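Local coordinates for periplasmic protein (Legionella pneumophila subsp. pneumophila, PDB 4FGQ), which is a calcium-dependent periplasmic protease, probably a cysteine protease of the bacterial transglutaminase-like family, at residues A[67-79]-A[181-193]. Sequence-based numbering, arbitrary orientation.
Sequences ASDDYWKSPVEFI and SLGKWDALMKRME
Arg191, near the end of the C-terminal helix 183-192, bonds to Trp72 O and to Glu77 of the capping box that Ser74 and Glu77 form at the start of helix 75-81. Its NH2 lies 2.7 Å from Trp72 O, in the carbonyl plane, and 2.9 Å from Glu77 OE1, where a salt bridge uses the syn lone pair. The arginine chain, bent at chi3 (-60°), lays its guanidinium flat between two covers: the CA of Leu188 on one face and, on the other, the phenol end of Tyr71, whose ring plane is turned 24° from it.

At the opposite end of the contact the extended chain of Lys184 crosses the Trp72 indole, with CD 3.7 Å from the centroid of the five-membered ring in a CH-pi contact, and NZ makes a weak bond to Asp70 O. Trp185 CB and Leu182 CD2 touch the six-membered ring obliquely. Beyond Ser74, Met192 SD lies 3.8 Å from Pro75 CD.

Second-shell bonds fix the first. Ser74 N donates to the anti lone pair of Glu77 OE1, so OE1 accepts from Ser74 N and from Arg191 NH2, with a weaker bond from Arg191 NE. Asp69 and Tyr71, residues of a calcium site that holds no calcium in this model, are linked by an Asx turn, and Asp88 of the same site takes the amide of Lys73. Tyr71 OH donates to the syn side of Glu77 OE2 at 2.6 Å.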
loop_
_atom_site.group_PDB
_atom_site.type_symbol
_atom_site.label_atom_id
_atom_site.label_comp_id
_atom_site.label_asym_id
_atom_site.label_seq_id
_atom_site.Cartn_x
_atom_site.Cartn_y
_atom_site.Cartn_z
ATOM N N ALA A 67 -6.173 -5.855 -15.735
ATOM C CA ALA A 67 -6.224 -4.841 -14.676
ATOM C C ALA A 67 -6.370 -5.489 -13.297
ATOM O O ALA A 67 -6.117 -6.683 -13.135
ATOM C CB ALA A 67 -7.363 -3.867 -14.934
ATOM N N SER A 68 -6.795 -4.710 -12.307
ATOM C CA SER A 68 -6.869 -5.221 -10.936
ATOM C C SER A 68 -8.050 -6.167 -10.735
ATOM O O SER A 68 -8.999 -6.178 -11.528
ATOM C CB SER A 68 -6.939 -4.075 -9.920
ATOM O OG SER A 68 -8.164 -3.370 -10.042
ATOM N N ASP A 69 -7.976 -6.962 -9.668
ATOM C CA ASP A 69 -9.051 -7.873 -9.276
ATOM C C ASP A 69 -10.075 -7.089 -8.456
ATOM O O ASP A 69 -9.731 -6.072 -7.852
ATOM C CB ASP A 69 -8.464 -9.020 -8.444
ATOM C CG ASP A 69 -9.477 -10.117 -8.142
ATOM O OD1 ASP A 69 -9.770 -10.935 -9.042
ATOM O OD2 ASP A 69 -9.961 -10.175 -6.991
ATOM N N ASP A 70 -11.328 -7.542 -8.439
ATOM C CA ASP A 70 -12.347 -6.855 -7.646
ATOM C C ASP A 70 -12.085 -6.922 -6.141
ATOM O O ASP A 70 -12.446 -6.008 -5.404
ATOM C CB ASP A 70 -13.741 -7.402 -7.935
ATOM C CG ASP A 70 -14.287 -6.929 -9.261
ATOM O OD1 ASP A 70 -13.631 -6.115 -9.946
ATOM O OD2 ASP A 70 -15.393 -7.362 -9.607
ATOM N N TYR A 71 -11.468 -8.008 -5.686
ATOM C CA TYR A 71 -11.236 -8.215 -4.256
ATOM C C TYR A 71 -10.006 -7.455 -3.772
ATOM O O TYR A 71 -8.937 -7.541 -4.386
ATOM C CB TYR A 71 -11.059 -9.708 -3.978
ATOM C CG TYR A 71 -10.947 -10.069 -2.512
ATOM C CD1 TYR A 71 -9.713 -10.327 -1.930
ATOM C CD2 TYR A 71 -12.081 -10.175 -1.720
ATOM C CE1 TYR A 71 -9.614 -10.668 -0.592
ATOM C CE2 TYR A 71 -11.990 -10.518 -0.385
ATOM C CZ TYR A 71 -10.755 -10.761 0.172
ATOM O OH TYR A 71 -10.670 -11.101 1.501
ATOM N N TRP A 72 -10.155 -6.714 -2.672
ATOM C CA TRP A 72 -9.031 -5.993 -2.069
ATOM C C TRP A 72 -8.445 -6.810 -0.925
ATOM O O TRP A 72 -9.165 -7.172 0.008
ATOM C CB TRP A 72 -9.477 -4.637 -1.512
ATOM C CG TRP A 72 -9.840 -3.611 -2.546
ATOM C CD1 TRP A 72 -10.122 -3.830 -3.866
ATOM C CD2 TRP A 72 -9.957 -2.196 -2.339
ATOM N NE1 TRP A 72 -10.413 -2.634 -4.491
ATOM C CE2 TRP A 72 -10.310 -1.618 -3.575
ATOM C CE3 TRP A 72 -9.801 -1.364 -1.225
ATOM C CZ2 TRP A 72 -10.516 -0.241 -3.724
ATOM C CZ3 TRP A 72 -9.998 0.000 -1.380
ATOM C CH2 TRP A 72 -10.353 0.545 -2.617
ATOM N N LYS A 73 -7.143 -7.090 -0.982
ATOM C CA LYS A 73 -6.489 -7.914 0.035
ATOM C C LYS A 73 -6.008 -7.110 1.234
ATOM O O LYS A 73 -5.401 -6.052 1.072
ATOM C CB LYS A 73 -5.263 -8.620 -0.558
ATOM C CG LYS A 73 -5.554 -9.541 -1.728
ATOM C CD LYS A 73 -4.277 -10.319 -2.103
ATOM C CE LYS A 73 -4.435 -11.057 -3.418
ATOM N NZ LYS A 73 -3.276 -11.971 -3.677
ATOM N N SER A 74 -6.258 -7.628 2.436
ATOM C CA SER A 74 -5.612 -7.087 3.636
ATOM C C SER A 74 -4.135 -7.398 3.567
ATOM O O SER A 74 -3.739 -8.298 2.827
ATOM C CB SER A 74 -6.208 -7.726 4.897
ATOM O OG SER A 74 -5.827 -9.078 5.014
ATOM N N PRO A 75 -3.313 -6.661 4.334
ATOM C CA PRO A 75 -1.871 -6.934 4.401
ATOM C C PRO A 75 -1.555 -8.403 4.695
ATOM O O PRO A 75 -0.686 -8.978 4.045
ATOM C CB PRO A 75 -1.413 -6.046 5.560
ATOM C CG PRO A 75 -2.341 -4.850 5.466
ATOM C CD PRO A 75 -3.668 -5.412 5.038
ATOM N N VAL A 76 -2.258 -9.016 5.642
ATOM C CA VAL A 76 -2.008 -10.422 5.939
ATOM C C VAL A 76 -2.288 -11.324 4.726
ATOM O O VAL A 76 -1.532 -12.255 4.445
ATOM C CB VAL A 76 -2.794 -10.887 7.179
ATOM C CG1 VAL A 76 -2.706 -12.401 7.339
ATOM C CG2 VAL A 76 -2.258 -10.184 8.430
ATOM N N GLU A 77 -3.360 -11.038 3.999
ATOM C CA GLU A 77 -3.697 -11.825 2.817
ATOM C C GLU A 77 -2.635 -11.673 1.725
ATOM O O GLU A 77 -2.301 -12.638 1.030
ATOM C CB GLU A 77 -5.077 -11.435 2.281
ATOM C CG GLU A 77 -6.230 -11.883 3.167
ATOM C CD GLU A 77 -7.564 -11.342 2.685
ATOM O OE1 GLU A 77 -7.706 -10.103 2.611
ATOM O OE2 GLU A 77 -8.452 -12.150 2.349
ATOM N N PHE A 78 -2.118 -10.461 1.578
ATOM C CA PHE A 78 -1.033 -10.185 0.639
ATOM C C PHE A 78 0.179 -11.054 0.992
ATOM O O PHE A 78 0.775 -11.694 0.129
ATOM C CB PHE A 78 -0.663 -8.703 0.714
ATOM C CG PHE A 78 0.350 -8.258 -0.319
ATOM C CD1 PHE A 78 1.709 -8.362 -0.070
ATOM C CD2 PHE A 78 -0.064 -7.688 -1.515
ATOM C CE1 PHE A 78 2.647 -7.930 -1.002
ATOM C CE2 PHE A 78 0.868 -7.254 -2.454
ATOM C CZ PHE A 78 2.224 -7.378 -2.197
ATOM N N ILE A 79 0.548 -11.075 2.267
ATOM C CA ILE A 79 1.696 -11.881 2.702
ATOM C C ILE A 79 1.483 -13.385 2.492
ATOM O O ILE A 79 2.373 -14.085 1.987
ATOM C CB ILE A 79 2.050 -11.606 4.178
ATOM C CG1 ILE A 79 2.467 -10.146 4.372
ATOM C CG2 ILE A 79 3.159 -12.534 4.652
ATOM C CD1 ILE A 79 3.811 -9.779 3.733
ATOM N N SER A 181 -17.385 4.628 3.128
ATOM C CA SER A 181 -18.350 4.686 2.029
ATOM C C SER A 181 -17.793 3.888 0.854
ATOM O O SER A 181 -18.494 3.587 -0.113
ATOM C CB SER A 181 -18.609 6.133 1.607
ATOM O OG SER A 181 -18.898 6.952 2.727
ATOM N N LEU A 182 -16.507 3.568 0.961
ATOM C CA LEU A 182 -15.816 2.666 0.057
ATOM C C LEU A 182 -15.987 1.269 0.656
ATOM O O LEU A 182 -15.272 0.889 1.587
ATOM C CB LEU A 182 -14.337 3.061 0.005
ATOM C CG LEU A 182 -13.439 2.943 -1.227
ATOM C CD1 LEU A 182 -14.100 3.538 -2.445
ATOM C CD2 LEU A 182 -12.117 3.655 -0.948
ATOM N N GLY A 183 -16.956 0.519 0.135
ATOM C CA GLY A 183 -17.369 -0.752 0.715
ATOM C C GLY A 183 -16.284 -1.790 0.948
ATOM O O GLY A 183 -16.235 -2.402 2.019
ATOM N N LYS A 184 -15.420 -1.993 -0.043
ATOM C CA LYS A 184 -14.368 -3.003 0.054
ATOM C C LYS A 184 -13.340 -2.621 1.091
ATOM O O LYS A 184 -12.724 -3.485 1.707
ATOM C CB LYS A 184 -13.641 -3.157 -1.277
ATOM C CG LYS A 184 -14.494 -3.638 -2.414
ATOM C CD LYS A 184 -13.821 -3.269 -3.715
ATOM C CE LYS A 184 -14.568 -3.858 -4.867
ATOM N NZ LYS A 184 -13.916 -3.549 -6.170
ATOM N N TRP A 185 -13.141 -1.318 1.242
ATOM C CA TRP A 185 -12.158 -0.773 2.165
ATOM C C TRP A 185 -12.683 -0.921 3.584
ATOM O O TRP A 185 -11.957 -1.332 4.484
ATOM C CB TRP A 185 -11.902 0.697 1.819
ATOM C CG TRP A 185 -10.897 1.419 2.678
ATOM C CD1 TRP A 185 -11.112 2.554 3.395
ATOM C CD2 TRP A 185 -9.515 1.073 2.880
ATOM N NE1 TRP A 185 -9.959 2.938 4.042
ATOM C CE2 TRP A 185 -8.965 2.043 3.746
ATOM C CE3 TRP A 185 -8.700 0.035 2.425
ATOM C CZ2 TRP A 185 -7.630 2.009 4.158
ATOM C CZ3 TRP A 185 -7.376 -0.001 2.836
ATOM C CH2 TRP A 185 -6.854 0.981 3.693
ATOM N N ASP A 186 -13.954 -0.581 3.774
ATOM C CA ASP A 186 -14.613 -0.782 5.059
ATOM C C ASP A 186 -14.516 -2.249 5.477
ATOM O O ASP A 186 -14.101 -2.562 6.593
ATOM C CB ASP A 186 -16.078 -0.357 4.961
ATOM C CG ASP A 186 -16.807 -0.454 6.286
ATOM O OD1 ASP A 186 -16.326 0.125 7.285
ATOM O OD2 ASP A 186 -17.868 -1.114 6.325
ATOM N N ALA A 187 -14.888 -3.143 4.566
ATOM C CA ALA A 187 -14.818 -4.581 4.814
ATOM C C ALA A 187 -13.383 -5.050 5.044
ATOM O O ALA A 187 -13.134 -5.943 5.856
ATOM C CB ALA A 187 -15.445 -5.344 3.657
ATOM N N LEU A 188 -12.445 -4.453 4.315
ATOM C CA LEU A 188 -11.039 -4.815 4.463
ATOM C C LEU A 188 -10.557 -4.498 5.875
ATOM O O LEU A 188 -9.917 -5.340 6.515
ATOM C CB LEU A 188 -10.155 -4.112 3.413
ATOM C CG LEU A 188 -8.653 -4.439 3.339
ATOM C CD1 LEU A 188 -8.113 -4.116 1.958
ATOM C CD2 LEU A 188 -7.844 -3.672 4.362
ATOM N N MET A 189 -10.855 -3.302 6.363
ATOM C CA MET A 189 -10.388 -2.909 7.685
ATOM C C MET A 189 -11.031 -3.737 8.799
ATOM O O MET A 189 -10.451 -3.904 9.872
ATOM C CB MET A 189 -10.586 -1.408 7.900
ATOM C CG MET A 189 -9.682 -0.579 7.005
ATOM S SD MET A 189 -9.671 1.166 7.408
ATOM C CE MET A 189 -11.343 1.661 6.955
ATOM N N LYS A 190 -12.220 -4.268 8.534
ATOM C CA LYS A 190 -12.898 -5.118 9.505
ATOM C C LYS A 190 -12.278 -6.514 9.573
ATOM O O LYS A 190 -12.299 -7.151 10.625
ATOM C CB LYS A 190 -14.397 -5.183 9.215
ATOM C CG LYS A 190 -15.120 -3.898 9.580
ATOM C CD LYS A 190 -16.598 -3.946 9.227
ATOM C CE LYS A 190 -17.258 -2.612 9.535
ATOM N NZ LYS A 190 -18.647 -2.539 9.019
ATOM N N ARG A 191 -11.711 -6.979 8.461
ATOM C CA ARG A 191 -10.981 -8.249 8.451
ATOM C C ARG A 191 -9.691 -8.134 9.257
ATOM O O ARG A 191 -9.181 -9.125 9.777
ATOM C CB ARG A 191 -10.649 -8.696 7.021
ATOM C CG ARG A 191 -11.851 -9.118 6.203
ATOM C CD ARG A 191 -11.472 -10.088 5.087
ATOM N NE ARG A 191 -10.518 -9.532 4.132
ATOM C CZ ARG A 191 -10.836 -8.705 3.139
ATOM N NH1 ARG A 191 -12.090 -8.310 2.962
ATOM N NH2 ARG A 191 -9.891 -8.274 2.317
ATOM N N MET A 192 -9.171 -6.915 9.360
ATOM C CA MET A 192 -7.913 -6.669 10.055
ATOM C C MET A 192 -8.102 -6.598 11.564
ATOM O O MET A 192 -7.148 -6.753 12.327
ATOM C CB MET A 192 -7.270 -5.387 9.538
ATOM C CG MET A 192 -6.868 -5.474 8.074
ATOM S SD MET A 192 -6.154 -3.922 7.517
ATOM C CE MET A 192 -4.679 -3.846 8.537
ATOM N N GLU A 193 -9.339 -6.348 11.986
ATOM C CA GLU A 193 -9.710 -6.465 13.390
ATOM C C GLU A 193 -9.792 -7.946 13.736
ATOM O O GLU A 193 -10.856 -8.560 13.624
ATOM C CB GLU A 193 -11.066 -5.803 13.651
ATOM C CG GLU A 193 -11.174 -4.359 13.176
ATOM C CD GLU A 193 -12.580 -3.800 13.324
ATOM O OE1 GLU A 193 -12.745 -2.566 13.211
ATOM O OE2 GLU A 193 -13.521 -4.593 13.550
ATOM O OXT GLU A 193 -8.800 -8.568 14.121
HETATM O O HOH W 1 -10.745 -3.714 -7.455
HETATM O O HOH W 2 -6.472 -9.540 7.851
#